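PDB 5FIG: CSP3 from Bacillus subtilis, which probably stores large amounts of Cu(I) in the bacterial cytosol and so protects the cell against copper toxicity. Local coordinates for residues His34-Cys45 and Ile73-His84. Numbering follows the deposited sequence.
Sequences HLSGCIRLDREC and ICEACGTECGKH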
ATOM      1  N   HIS B  34      17.738  20.637   0.788  1.00 42.86           N
ATOM      2  CA  HIS B  34      16.520  21.517   0.808  1.00 41.13           C
ATOM      3  C   HIS B  34      15.209  20.935   0.254  1.00 37.68           C
ATOM      4  O   HIS B  34      14.124  21.480   0.503  1.00 36.03           O
ATOM      5  CB  HIS B  34      16.813  22.839   0.066  1.00 42.88           C
ATOM      6  CG  HIS B  34      17.275  22.646  -1.352  1.00 43.51           C
ATOM      7  ND1 HIS B  34      16.410  22.608  -2.425  1.00 41.72           N
ATOM      8  CD2 HIS B  34      18.526  22.587  -1.884  1.00 46.04           C
ATOM      9  CE1 HIS B  34      17.101  22.484  -3.549  1.00 42.91           C
ATOM     10  NE2 HIS B  34      18.387  22.471  -3.251  1.00 45.35           N
ATOM     11  N   LEU B  35      15.292  19.821  -0.465  1.00 36.17           N
ATOM     12  CA  LEU B  35      14.098  19.140  -0.943  1.00 33.25           C
ATOM     13  C   LEU B  35      13.677  17.947  -0.071  1.00 31.78           C
ATOM     14  O   LEU B  35      12.687  17.280  -0.410  1.00 29.82           O
ATOM     15  CB  LEU B  35      14.311  18.680  -2.381  1.00 32.92           C
ATOM     16  CG  LEU B  35      14.580  19.785  -3.386  1.00 34.12           C
ATOM     17  CD1 LEU B  35      14.955  19.209  -4.732  1.00 34.38           C
ATOM     18  CD2 LEU B  35      13.358  20.680  -3.531  1.00 32.90           C
ATOM     19  N   SER B  36      14.338  17.699   1.058  1.00 32.87           N
ATOM     20  CA  SER B  36      14.065  16.479   1.799  1.00 32.04           C
ATOM     21  C   SER B  36      12.627  16.425   2.331  1.00 29.71           C
ATOM     22  O   SER B  36      11.998  15.375   2.289  1.00 28.13           O
ATOM     23  CB  SER B  36      15.096  16.256   2.889  1.00 34.47           C
ATOM     24  OG  SER B  36      14.863  17.127   3.947  1.00 35.55           O
ATOM     25  N   GLY B  37      12.092  17.583   2.740  1.00 29.63           N
ATOM     26  CA  GLY B  37      10.705  17.663   3.196  1.00 27.91           C
ATOM     27  C   GLY B  37       9.717  17.343   2.073  1.00 25.74           C
ATOM     28  O   GLY B  37       8.698  16.663   2.308  1.00 24.28           O
ATOM     29  N   CYS B  38       9.974  17.850   0.868  1.00 26.05           N
ATOM     30  CA  CYS B  38       9.131  17.501  -0.298  0.70 24.45           C
ATOM     31  C   CYS B  38       9.173  16.037  -0.635  1.00 23.09           C
ATOM     32  O   CYS B  38       8.172  15.430  -0.912  1.00 21.33           O
ATOM     33  CB  CYS B  38       9.627  18.123  -1.595  0.70 25.68           C
ATOM     34  SG  CYS B  38       9.595  19.877  -1.666  0.70 28.43           S
ATOM     35  N   ILE B  39      10.364  15.450  -0.542  1.00 23.51           N
ATOM     36  CA  ILE B  39      10.554  14.026  -0.855  1.00 22.67           C
ATOM     37  C   ILE B  39       9.757  13.178   0.120  1.00 21.58           C
ATOM     38  O   ILE B  39       8.999  12.288  -0.285  1.00 20.04           O
ATOM     39  CB  ILE B  39      12.039  13.636  -0.900  1.00 24.38           C
ATOM     40  CG1 ILE B  39      12.699  14.289  -2.141  1.00 25.22           C
ATOM     41  CG2 ILE B  39      12.244  12.126  -0.931  1.00 24.39           C
ATOM     42  CD1 ILE B  39      14.187  14.437  -2.025  1.00 27.54           C
ATOM     43  N   ARG B  40       9.876  13.492   1.411  1.00 22.28           N
ATOM     44  CA  ARG B  40       9.117  12.761   2.432  1.00 21.79           C
ATOM     45  C   ARG B  40       7.620  12.858   2.260  1.00 19.65           C
ATOM     46  O   ARG B  40       6.893  11.870   2.304  1.00 18.37           O
ATOM     47  CB  ARG B  40       9.460  13.268   3.828  1.00 23.69           C
ATOM     48  CG  ARG B  40      10.813  12.799   4.272  1.00 26.36           C
ATOM     49  CD  ARG B  40      11.138  13.459   5.612  1.00 28.72           C
ATOM     50  NE  ARG B  40      10.376  12.826   6.668  1.00 29.37           N
ATOM     51  CZ  ARG B  40      10.447  13.156   7.953  1.00 31.77           C
ATOM     52  NH1 ARG B  40      11.189  14.187   8.350  1.00 34.09           N
ATOM     53  NH2 ARG B  40       9.713  12.491   8.839  1.00 32.24           N
ATOM     54  N   LEU B  41       7.138  14.088   2.114  1.00 19.25           N
ATOM     55  CA  LEU B  41       5.696  14.285   1.882  1.00 17.82           C
ATOM     56  C   LEU B  41       5.184  13.713   0.572  1.00 16.61           C
ATOM     57  O   LEU B  41       4.040  13.235   0.493  1.00 15.31           O
ATOM     58  CB  LEU B  41       5.309  15.770   2.009  1.00 18.15           C
ATOM     59  CG  LEU B  41       5.281  16.259   3.469  1.00 19.23           C
ATOM     60  CD1 LEU B  41       5.267  17.755   3.559  1.00 20.17           C
ATOM     61  CD2 LEU B  41       4.041  15.719   4.183  1.00 18.62           C
ATOM     62  N   ASP B  42       5.998  13.766  -0.471  1.00 17.17           N
ATOM     63  CA  ASP B  42       5.604  13.162  -1.775  1.00 16.72           C
ATOM     64  C   ASP B  42       5.321  11.675  -1.599  1.00 16.14           C
ATOM     65  O   ASP B  42       4.364  11.136  -2.185  1.00 15.25           O
ATOM     66  CB  ASP B  42       6.710  13.275  -2.821  1.00 18.15           C
ATOM     67  CG  ASP B  42       6.815  14.653  -3.439  1.00 19.26           C
ATOM     68  OD1 ASP B  42       5.813  15.403  -3.456  1.00 18.94           O
ATOM     69  OD2 ASP B  42       7.939  14.967  -3.929  1.00 21.58           O
ATOM     70  N   ARG B  43       6.172  11.003  -0.840  1.00 16.89           N
ATOM     71  CA  ARG B  43       5.965   9.583  -0.562  1.00 16.86           C
ATOM     72  C   ARG B  43       4.668   9.346   0.218  1.00 16.42           C
ATOM     73  O   ARG B  43       3.829   8.519  -0.171  1.00 15.19           O
ATOM     74  CB  ARG B  43       7.155   8.987   0.184  1.00 18.18           C
ATOM     75  CG  ARG B  43       6.949   7.552   0.606  1.00 18.14           C
ATOM     76  CD  ARG B  43       8.045   7.047   1.488  1.00 19.84           C
ATOM     77  NE  ARG B  43       7.889   5.637   1.806  1.00 20.10           N
ATOM     78  CZ  ARG B  43       8.639   4.964   2.662  1.00 21.73           C
ATOM     79  NH1 ARG B  43       9.667   5.536   3.279  1.00 23.04           N
ATOM     80  NH2 ARG B  43       8.377   3.689   2.859  1.00 22.19           N
ATOM     81  N   GLU B  44       4.470  10.132   1.281  1.00 17.47           N
ATOM     82  CA  GLU B  44       3.292   9.971   2.115  1.00 18.36           C
ATOM     83  C   GLU B  44       2.004  10.262   1.353  1.00 16.36           C
ATOM     84  O   GLU B  44       0.969   9.566   1.503  1.00 15.67           O
ATOM     85  CB  GLU B  44       3.437  10.914   3.371  1.00 20.81           C
ATOM     86  CG  GLU B  44       4.483  10.383   4.307  1.00 24.82           C
ATOM     87  CD  GLU B  44       4.343  11.045   5.663  1.00 27.94           C
ATOM     88  OE1 GLU B  44       3.215  11.395   6.044  1.00 31.85           O
ATOM     89  OE2 GLU B  44       5.383  11.276   6.319  1.00 31.98           O
ATOM     90  N   CYS B  45       2.058  11.315   0.520  1.00 15.98           N
ATOM     91  CA  CYS B  45       0.856  11.781  -0.184  1.00 15.35           C
ATOM     92  C   CYS B  45       0.473  10.810  -1.309  1.00 14.91           C
ATOM     93  O   CYS B  45      -0.682  10.386  -1.393  1.00 14.06           O
ATOM     94  CB  CYS B  45       1.119  13.156  -0.730  1.00 15.96           C
ATOM     95  SG  CYS B  45      -0.348  13.884  -1.474  1.00 16.64           S
ATOM     96  N   ILE B  73      -3.112  15.407   4.281  1.00 15.30           N
ATOM     97  CA  ILE B  73      -1.773  15.089   3.804  1.00 15.18           C
ATOM     98  C   ILE B  73      -1.502  15.820   2.472  1.00 15.09           C
ATOM     99  O   ILE B  73      -0.422  16.422   2.301  1.00 15.47           O
ATOM    100  CB  ILE B  73      -1.567  13.589   3.642  1.00 14.42           C
ATOM    101  CG1 ILE B  73      -1.696  13.002   5.058  1.00 15.17           C
ATOM    102  CG2 ILE B  73      -0.239  13.287   2.977  1.00 14.48           C
ATOM    103  CD1 ILE B  73      -1.603  11.521   5.117  1.00 15.06           C
ATOM    104  N   CYS B  74      -2.484  15.819   1.590  1.00 15.07           N
ATOM    105  CA  CYS B  74      -2.360  16.564   0.326  1.00 15.82           C
ATOM    106  C   CYS B  74      -2.129  18.053   0.584  1.00 16.67           C
ATOM    107  O   CYS B  74      -1.263  18.645  -0.077  1.00 16.68           O
ATOM    108  CB  CYS B  74      -3.623  16.432  -0.561  1.00 16.08           C
ATOM    109  SG  CYS B  74      -3.757  14.850  -1.376  1.00 16.85           S
ATOM    110  N   GLU B  75      -2.893  18.660   1.507  1.00 17.52           N
ATOM    111  CA  GLU B  75      -2.737  20.099   1.854  0.50 18.92           C
ATOM    112  C   GLU B  75      -1.275  20.345   2.317  1.00 19.54           C
ATOM    113  O   GLU B  75      -0.574  21.241   1.846  1.00 19.58           O
ATOM    114  CB  GLU B  75      -3.846  20.583   2.913  0.50 20.44           C
ATOM    115  CG  GLU B  75      -5.155  20.880   2.236  0.50 20.97           C
ATOM    116  CD  GLU B  75      -6.264  21.250   3.198  0.50 22.33           C
ATOM    117  OE1 GLU B  75      -5.986  21.442   4.389  0.50 23.47           O
ATOM    118  OE2 GLU B  75      -7.436  21.329   2.755  0.50 22.89           O
ATOM    119  N   ALA B  76      -0.760  19.490   3.195  1.00 18.92           N
ATOM    120  CA  ALA B  76       0.642  19.632   3.664  1.00 19.68           C
ATOM    121  C   ALA B  76       1.694  19.425   2.576  1.00 19.16           C
ATOM    122  O   ALA B  76       2.725  20.143   2.529  1.00 20.08           O
ATOM    123  CB  ALA B  76       0.933  18.670   4.812  1.00 19.88           C
ATOM    124  N   CYS B  77       1.490  18.411   1.741  1.00 17.79           N
ATOM    125  CA  CYS B  77       2.418  18.157   0.630  1.00 17.90           C
ATOM    126  C   CYS B  77       2.455  19.338  -0.328  1.00 18.26           C
ATOM    127  O   CYS B  77       3.525  19.786  -0.790  1.00 19.28           O
ATOM    128  CB  CYS B  77       2.023  16.891  -0.087  1.00 16.81           C
ATOM    129  SG  CYS B  77       3.256  16.339  -1.261  1.00 17.75           S
ATOM    130  N   GLY B  78       1.278  19.833  -0.647  1.00 17.95           N
ATOM    131  CA  GLY B  78       1.169  21.041  -1.520  1.00 18.78           C
ATOM    132  C   GLY B  78       1.867  22.237  -0.947  1.00 20.30           C
ATOM    133  O   GLY B  78       2.558  22.984  -1.641  1.00 21.31           O
ATOM    134  N   THR B  79       1.684  22.469   0.362  1.00 20.75           N
ATOM    135  CA  THR B  79       2.343  23.587   1.038  1.00 22.50           C
ATOM    136  C   THR B  79       3.872  23.486   0.965  1.00 23.34           C
ATOM    137  O   THR B  79       4.550  24.462   0.684  1.00 24.41           O
ATOM    138  CB  THR B  79       1.811  23.706   2.509  1.00 23.10           C
ATOM    139  OG1 THR B  79       0.392  23.924   2.460  1.00 22.60           O
ATOM    140  CG2 THR B  79       2.458  24.841   3.265  1.00 25.29           C
ATOM    141  N   GLU B  80       4.404  22.293   1.222  1.00 23.05           N
ATOM    142  CA  GLU B  80       5.844  22.092   1.170  1.00 24.37           C
ATOM    143  C   GLU B  80       6.403  22.115  -0.251  1.00 24.40           C
ATOM    144  O   GLU B  80       7.372  22.831  -0.522  1.00 25.77           O
ATOM    145  CB  GLU B  80       6.220  20.776   1.845  1.00 24.22           C
ATOM    146  CG  GLU B  80       7.709  20.508   1.923  1.00 26.06           C
ATOM    147  CD  GLU B  80       8.494  21.541   2.706  1.00 28.91           C
ATOM    148  OE1 GLU B  80       7.925  22.294   3.554  1.00 29.79           O
ATOM    149  OE2 GLU B  80       9.739  21.606   2.498  1.00 31.44           O
ATOM    150  N   CYS B  81       5.787  21.387  -1.171  1.00 23.27           N
ATOM    151  CA  CYS B  81       6.275  21.420  -2.576  1.00 24.14           C
ATOM    152  C   CYS B  81       6.150  22.820  -3.164  1.00 24.44           C
ATOM    153  O   CYS B  81       6.960  23.237  -3.991  1.00 25.39           O
ATOM    154  CB  CYS B  81       5.662  20.361  -3.475  1.00 23.85           C
ATOM    155  SG  CYS B  81       6.117  18.675  -2.966  1.00 25.66           S
ATOM    156  N   GLY B  82       5.128  23.552  -2.736  1.00 23.84           N
ATOM    157  CA  GLY B  82       4.877  24.897  -3.254  1.00 24.82           C
ATOM    158  C   GLY B  82       5.969  25.892  -2.924  1.00 26.79           C
ATOM    159  O   GLY B  82       5.951  27.003  -3.471  1.00 27.78           O
ATOM    160  N   LYS B  83       6.895  25.533  -2.033  1.00 27.15           N
ATOM    161  CA  LYS B  83       8.059  26.388  -1.679  1.00 29.67           C
ATOM    162  C   LYS B  83       9.247  26.249  -2.613  1.00 30.56           C
ATOM    163  O   LYS B  83      10.253  26.929  -2.421  1.00 32.60           O
ATOM    164  CB  LYS B  83       8.522  26.081  -0.245  1.00 30.45           C
ATOM    165  CG  LYS B  83       7.507  26.477   0.820  1.00 30.70           C
ATOM    166  CD  LYS B  83       7.881  25.908   2.172  1.00 31.49           C
ATOM    167  CE  LYS B  83       6.806  26.236   3.185  1.00 31.93           C
ATOM    168  NZ  LYS B  83       7.185  25.664   4.519  1.00 32.91           N
ATOM    169  N   HIS B  84       9.110  25.434  -3.668  1.00 29.45           N
ATOM    170  CA  HIS B  84      10.191  25.164  -4.598  1.00 30.74           C
ATOM    171  C   HIS B  84       9.740  25.356  -6.026  1.00 31.02           C
ATOM    172  O   HIS B  84       8.620  25.038  -6.366  1.00 29.12           O
ATOM    173  CB  HIS B  84      10.698  23.743  -4.372  1.00 29.79           C
ATOM    174  CG  HIS B  84      11.171  23.518  -2.971  1.00 30.20           C
ATOM    175  ND1 HIS B  84      10.337  23.096  -1.958  1.00 28.89           N
ATOM    176  CD2 HIS B  84      12.383  23.716  -2.408  1.00 32.10           C
ATOM    177  CE1 HIS B  84      11.026  23.010  -0.835  1.00 29.81           C
ATOM    178  NE2 HIS B  84      12.260  23.408  -1.078  1.00 31.96           N
TER
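Leu35 lays its CD2 methyl over one face of the His84 imidazole, 3.7 Å from the ring centroid, a CH-pi contact just before helix 36-57 begins. That helix runs antiparallel to helix 63-81 in a four-helix bundle whose inward-facing cysteines probably bind Cu(I) when metal is present; the two short segments pass at 9.0 Å between axes. His84 closes the type I turn that starts at Cys81, and histidine suits the place because it offers both a flat face and two ring nitrogens. NE2 can donate a weak, bent bond (122° at the hydrogen) to His34 O and ND1 another weak one to Glu80 O, together only if the ring carries both protons. With an alanine here, the Leu35 methyl would probably lose its aromatic support and His34 O its donor from the other segment. Gly37 fits beside Glu80, since a beta carbon would come within 2.9 Å of Glu80 OE2. Glu80 sets CG against Cys38 N, then bends at chi2 (61°), and its OE1 makes a salt bridge with Lys83 NZ. Leu41 points at the other helix, CD1 against Glu80 CB and Ala76 O, CB against Cys77 SG. Cys38 and Cys81 form a disulfide in this crystal, but Cys38 has two conformers; in the one described, SG lies 3.9 Å from Cys81 SG, too far for that bond, and tentatively 3.3 Å from His84 ND1, oblique to the ring. Asp42 starts out away from helix 63-81, but its carboxylate comes back, OD1 near the sulfurs of Cys77 and Cys81, while Cys22 and Cys92 also touch it. Farther along, Ile73 CG2 packs on Cys45 CA, and Cys45, its sulfur opposite its own backbone N (chi1 -174°), brings SG to 3.5 Å from Cys74 SG.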